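Local coordinates for protein VAL-1 (PDB 3GNE) that cleaves alginate as a family 14 polysaccharide lyase of a Chlorella virus, probably by the beta-elimination reaction of such lyases, at residues Asn2-Lys14 with Val232-Glu244. Residues are numbered along the deposited sequence; the frame is centred on the assembly and turned at random.
Sequences NVISTLDLNLLTK and VAYFTNFQMKKYE
Met-240 is paired with two residues of the other strand, Ile-4 and Ser-5, a classic beta bulge between antiparallel strands 3-6 and 232-241; the register slips by one residue between the pairs Val-3/Lys-241 and Ser-5/Met-240. Met-240 O accepts from Ile-4 N at 2.8 Å in its carbonyl plane and more weakly from Ser-5 N, while Met-240 N returns a nearly straight bond (174°) to Ser-5 O. Beyond the bulge, Leu-7 N donates to Phe-238 O at 2.8 Å.

The tight part is the buried inner face. Leu-7 and Phe-238 run side by side, CB to CB at 3.8 Å, and Leu-9 CD2 reaches the ring obliquely, while Trp-217 meets the same ring edge-to-face. In the conformer described, Met-240, bent at chi3 (63°), puts CE 3.6 Å from Ile-4 CG2. Ser-5 OG is hydrogen-bonded to Trp-19 NE1.

The other face, with Val-3 and Thr-6 exposed, is wetter. One water bridges Thr-6 OG1 and Asn-237 OD1, donating to the latter at 2.7 Å; Asn-237 ND2 is hydrogen-bonded to Glu-78. A second water joins Leu-7 O and Phe-238 N just past strand 3-6, where the chains begin to diverge. At the exposed ends of the modelled chain, Lys-242 N donates to Asn-2 O at 2.8 Å.

The N-terminal segment thus pairs as a short strand with the last strand of a curved antiparallel sheet, consistent with the concanavalin-like beta-sandwich of this lyase family.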
loop_
_atom_site.group_PDB
_atom_site.type_symbol
_atom_site.label_atom_id
_atom_site.label_comp_id
_atom_site.label_asym_id
_atom_site.label_seq_id
_atom_site.Cartn_x
_atom_site.Cartn_y
_atom_site.Cartn_z
ATOM N N ASN A 2 -7.043 4.564 18.454
ATOM C CA ASN A 2 -6.287 5.189 17.355
ATOM C C ASN A 2 -6.921 5.038 15.975
ATOM O O ASN A 2 -6.380 5.548 15.008
ATOM C CB ASN A 2 -4.867 4.624 17.286
ATOM C CG ASN A 2 -3.937 5.432 18.178
ATOM O OD1 ASN A 2 -4.369 6.443 18.741
ATOM N ND2 ASN A 2 -2.667 5.067 18.353
ATOM N N VAL A 3 -8.068 4.367 15.907
ATOM C CA VAL A 3 -8.783 4.263 14.639
ATOM C C VAL A 3 -9.663 5.487 14.428
ATOM O O VAL A 3 -10.525 5.750 15.219
ATOM C CB VAL A 3 -9.651 2.994 14.612
ATOM C CG1 VAL A 3 -10.468 2.885 13.314
ATOM C CG2 VAL A 3 -8.754 1.785 14.805
ATOM N N ILE A 4 -9.419 6.160 13.319
ATOM C CA ILE A 4 -10.220 7.307 12.930
ATOM C C ILE A 4 -11.496 6.835 12.261
ATOM O O ILE A 4 -12.589 7.300 12.610
ATOM C CB ILE A 4 -9.390 8.279 12.079
ATOM C CG1 ILE A 4 -8.148 8.755 12.835
ATOM C CG2 ILE A 4 -10.239 9.461 11.595
ATOM C CD1 ILE A 4 -7.086 9.334 11.899
ATOM N N SER A 5 -11.390 5.922 11.311
ATOM C CA SER A 5 -12.593 5.418 10.686
ATOM C C SER A 5 -12.258 4.082 10.013
ATOM O O SER A 5 -11.075 3.767 9.773
ATOM C CB SER A 5 -13.160 6.335 9.608
ATOM O OG SER A 5 -12.200 6.549 8.572
ATOM N N THR A 6 -13.307 3.339 9.732
ATOM C CA THR A 6 -13.193 2.013 9.120
ATOM C C THR A 6 -14.040 2.022 7.846
ATOM O O THR A 6 -15.209 2.428 7.905
ATOM C CB THR A 6 -13.737 0.963 10.096
ATOM O OG1 THR A 6 -12.957 0.989 11.293
ATOM C CG2 THR A 6 -13.664 -0.441 9.450
ATOM N N LEU A 7 -13.464 1.574 6.744
ATOM C CA LEU A 7 -14.227 1.536 5.511
ATOM C C LEU A 7 -15.355 0.543 5.617
ATOM O O LEU A 7 -15.149 -0.620 6.001
ATOM C CB LEU A 7 -13.270 1.150 4.414
ATOM C CG LEU A 7 -13.892 0.959 3.028
ATOM C CD1 LEU A 7 -14.628 2.222 2.517
ATOM C CD2 LEU A 7 -12.785 0.536 2.060
ATOM N N ASP A 8 -16.575 0.971 5.244
ATOM C CA ASP A 8 -17.675 0.029 5.135
ATOM C C ASP A 8 -17.696 -0.543 3.726
ATOM O O ASP A 8 -18.010 0.141 2.728
ATOM C CB ASP A 8 -18.956 0.815 5.400
ATOM C CG ASP A 8 -20.175 -0.071 5.344
ATOM O OD1 ASP A 8 -21.272 0.442 5.736
ATOM O OD2 ASP A 8 -20.108 -1.255 4.913
ATOM N N LEU A 9 -17.330 -1.812 3.564
ATOM C CA LEU A 9 -17.223 -2.396 2.231
ATOM C C LEU A 9 -18.585 -2.518 1.544
ATOM O O LEU A 9 -18.652 -2.654 0.327
ATOM C CB LEU A 9 -16.586 -3.792 2.275
ATOM C CG LEU A 9 -15.114 -3.763 2.664
ATOM C CD1 LEU A 9 -14.653 -5.205 2.816
ATOM C CD2 LEU A 9 -14.260 -3.017 1.662
ATOM N N ASN A 10 -19.665 -2.439 2.320
ATOM C CA ASN A 10 -20.970 -2.405 1.656
ATOM C C ASN A 10 -21.208 -1.096 0.913
ATOM O O ASN A 10 -22.160 -0.992 0.104
ATOM C CB ASN A 10 -22.067 -2.581 2.709
ATOM C CG ASN A 10 -22.010 -3.990 3.284
ATOM O OD1 ASN A 10 -22.166 -4.152 4.490
ATOM N ND2 ASN A 10 -21.745 -4.919 2.391
ATOM N N LEU A 11 -20.324 -0.114 1.164
ATOM C CA LEU A 11 -20.423 1.129 0.368
ATOM C C LEU A 11 -19.290 1.267 -0.659
ATOM O O LEU A 11 -19.118 2.362 -1.245
ATOM C CB LEU A 11 -20.354 2.322 1.360
ATOM C CG LEU A 11 -21.500 2.344 2.403
ATOM C CD1 LEU A 11 -21.269 3.510 3.366
ATOM C CD2 LEU A 11 -22.841 2.443 1.735
ATOM N N LEU A 12 -18.480 0.215 -0.900
ATOM C CA LEU A 12 -17.283 0.359 -1.694
ATOM C C LEU A 12 -17.532 0.989 -3.076
ATOM O O LEU A 12 -16.711 1.828 -3.451
ATOM C CB LEU A 12 -16.655 -1.034 -1.894
ATOM C CG LEU A 12 -15.270 -1.008 -2.580
ATOM C CD1 LEU A 12 -14.251 -0.248 -1.782
ATOM C CD2 LEU A 12 -14.871 -2.454 -2.800
ATOM N N THR A 13 -18.626 0.611 -3.722
ATOM C CA THR A 13 -18.871 1.173 -5.068
ATOM C C THR A 13 -20.000 2.190 -5.015
ATOM O O THR A 13 -20.561 2.465 -6.069
ATOM C CB THR A 13 -19.210 0.073 -6.084
ATOM O OG1 THR A 13 -20.369 -0.663 -5.580
ATOM C CG2 THR A 13 -18.067 -0.893 -6.283
ATOM N N LYS A 14 -20.328 2.735 -3.851
ATOM C CA LYS A 14 -21.379 3.719 -3.639
ATOM C C LYS A 14 -20.786 4.926 -2.946
ATOM O O LYS A 14 -21.532 5.693 -2.323
ATOM C CB LYS A 14 -22.523 3.148 -2.764
ATOM C CG LYS A 14 -23.120 1.880 -3.313
ATOM C CD LYS A 14 -24.276 1.342 -2.437
ATOM C CE LYS A 14 -24.368 -0.158 -2.696
ATOM N NZ LYS A 14 -25.631 -0.871 -2.422
ATOM N N VAL A 232 -7.205 -16.969 -4.893
ATOM C CA VAL A 232 -7.862 -15.861 -4.220
ATOM C C VAL A 232 -7.264 -15.584 -2.863
ATOM O O VAL A 232 -6.682 -16.461 -2.221
ATOM C CB VAL A 232 -9.373 -16.095 -4.039
ATOM C CG1 VAL A 232 -10.028 -16.528 -5.356
ATOM C CG2 VAL A 232 -9.645 -17.137 -2.983
ATOM N N ALA A 233 -7.416 -14.353 -2.416
ATOM C CA ALA A 233 -7.119 -13.936 -1.062
ATOM C C ALA A 233 -8.281 -13.071 -0.602
ATOM O O ALA A 233 -9.024 -12.533 -1.432
ATOM C CB ALA A 233 -5.798 -13.189 -0.979
ATOM N N TYR A 234 -8.404 -12.889 0.706
ATOM C CA TYR A 234 -9.493 -12.060 1.205
ATOM C C TYR A 234 -8.951 -10.879 2.010
ATOM O O TYR A 234 -8.079 -11.061 2.857
ATOM C CB TYR A 234 -10.442 -12.869 2.101
ATOM C CG TYR A 234 -10.977 -14.110 1.438
ATOM C CD1 TYR A 234 -12.162 -14.082 0.706
ATOM C CD2 TYR A 234 -10.279 -15.323 1.554
ATOM C CE1 TYR A 234 -12.646 -15.234 0.085
ATOM C CE2 TYR A 234 -10.766 -16.459 0.956
ATOM C CZ TYR A 234 -11.946 -16.413 0.233
ATOM O OH TYR A 234 -12.401 -17.599 -0.349
ATOM N N PHE A 235 -9.478 -9.696 1.759
ATOM C CA PHE A 235 -9.065 -8.501 2.476
ATOM C C PHE A 235 -10.244 -7.942 3.262
ATOM O O PHE A 235 -11.379 -7.957 2.814
ATOM C CB PHE A 235 -8.596 -7.413 1.438
ATOM C CG PHE A 235 -7.261 -7.782 0.801
ATOM C CD1 PHE A 235 -6.058 -7.415 1.359
ATOM C CD2 PHE A 235 -7.268 -8.513 -0.398
ATOM C CE1 PHE A 235 -4.840 -7.743 0.751
ATOM C CE2 PHE A 235 -6.063 -8.850 -1.017
ATOM C CZ PHE A 235 -4.838 -8.476 -0.444
ATOM N N THR A 236 -9.954 -7.428 4.445
ATOM C CA THR A 236 -11.055 -6.912 5.277
ATOM C C THR A 236 -10.542 -5.860 6.217
ATOM O O THR A 236 -9.346 -5.705 6.403
ATOM C CB THR A 236 -11.716 -8.093 6.053
ATOM O OG1 THR A 236 -12.961 -7.655 6.614
ATOM C CG2 THR A 236 -10.775 -8.621 7.155
ATOM N N ASN A 237 -11.480 -5.153 6.862
ATOM C CA ASN A 237 -11.179 -4.269 7.969
ATOM C C ASN A 237 -10.176 -3.190 7.563
ATOM O O ASN A 237 -9.150 -2.993 8.235
ATOM C CB ASN A 237 -10.659 -5.055 9.196
ATOM C CG ASN A 237 -10.877 -4.237 10.453
ATOM O OD1 ASN A 237 -11.703 -3.326 10.515
ATOM N ND2 ASN A 237 -10.090 -4.570 11.499
ATOM N N PHE A 238 -10.460 -2.492 6.491
ATOM C CA PHE A 238 -9.628 -1.361 6.077
ATOM C C PHE A 238 -9.867 -0.197 7.031
ATOM O O PHE A 238 -11.009 0.231 7.223
ATOM C CB PHE A 238 -10.032 -0.914 4.656
ATOM C CG PHE A 238 -9.608 -1.904 3.589
ATOM C CD1 PHE A 238 -8.381 -1.744 2.954
ATOM C CD2 PHE A 238 -10.408 -2.967 3.204
ATOM C CE1 PHE A 238 -8.021 -2.650 1.915
ATOM C CE2 PHE A 238 -10.073 -3.860 2.216
ATOM C CZ PHE A 238 -8.849 -3.697 1.577
ATOM N N GLN A 239 -8.813 0.309 7.670
ATOM C CA GLN A 239 -8.888 1.353 8.658
ATOM C C GLN A 239 -7.914 2.477 8.334
ATOM O O GLN A 239 -6.843 2.261 7.798
ATOM C CB GLN A 239 -8.525 0.791 10.064
ATOM C CG GLN A 239 -9.520 -0.270 10.508
ATOM C CD GLN A 239 -9.142 -0.882 11.831
ATOM O OE1 GLN A 239 -7.948 -1.162 11.994
ATOM N NE2 GLN A 239 -10.061 -1.112 12.753
ATOM N N MET A 240 -8.379 3.669 8.736
ATOM C CA MET A 240 -7.516 4.842 8.722
ATOM C C MET A 240 -7.185 5.141 10.185
ATOM O O MET A 240 -8.143 5.264 10.982
ATOM C CB MET A 240 -8.163 6.045 8.044
ATOM C CG MET A 240 -7.167 7.186 7.880
ATOM S SD MET A 240 -7.800 8.632 7.015
ATOM C CE MET A 240 -9.147 9.189 8.155
ATOM N N LYS A 241 -5.921 5.246 10.538
ATOM C CA LYS A 241 -5.520 5.326 11.945
ATOM C C LYS A 241 -4.582 6.501 12.168
ATOM O O LYS A 241 -3.915 6.915 11.219
ATOM C CB LYS A 241 -4.815 4.025 12.373
ATOM C CG LYS A 241 -5.724 2.787 12.207
ATOM C CD LYS A 241 -5.008 1.485 12.609
ATOM C CE LYS A 241 -4.661 1.509 14.087
ATOM N NZ LYS A 241 -4.073 0.195 14.518
ATOM N N LYS A 242 -4.540 6.940 13.414
ATOM C CA LYS A 242 -3.518 7.954 13.743
ATOM C C LYS A 242 -2.134 7.383 13.504
ATOM O O LYS A 242 -1.847 6.188 13.767
ATOM C CB LYS A 242 -3.801 8.334 15.197
ATOM C CG LYS A 242 -5.084 9.216 15.246
ATOM C CD LYS A 242 -5.687 9.315 16.622
ATOM C CE LYS A 242 -7.145 9.745 16.709
ATOM N NZ LYS A 242 -8.072 8.777 16.046
ATOM N N TYR A 243 -1.209 8.222 13.045
ATOM C CA TYR A 243 0.215 7.818 13.005
ATOM C C TYR A 243 0.724 7.698 14.456
ATOM O O TYR A 243 0.670 8.669 15.193
ATOM C CB TYR A 243 1.026 8.845 12.221
ATOM C CG TYR A 243 2.436 8.392 11.991
ATOM C CD1 TYR A 243 2.786 7.703 10.853
ATOM C CD2 TYR A 243 3.435 8.713 12.891
ATOM C CE1 TYR A 243 4.079 7.295 10.613
ATOM C CE2 TYR A 243 4.756 8.298 12.690
ATOM C CZ TYR A 243 5.057 7.602 11.546
ATOM O OH TYR A 243 6.345 7.187 11.343
ATOM N N GLU A 244 1.194 6.514 14.838
ATOM C CA GLU A 244 1.501 6.263 16.235
ATOM C C GLU A 244 2.956 6.641 16.435
ATOM O O GLU A 244 3.780 6.036 15.727
ATOM C CB GLU A 244 1.284 4.802 16.637
ATOM C CG GLU A 244 1.364 4.628 18.159
ATOM C CD GLU A 244 0.425 3.561 18.690
ATOM O OE1 GLU A 244 -0.736 3.490 18.222
ATOM O OE2 GLU A 244 0.810 2.761 19.579
HETATM O O HOH W 1 -12.478 -1.715 12.568
HETATM O O HOH W 2 -13.230 -2.651 5.622
#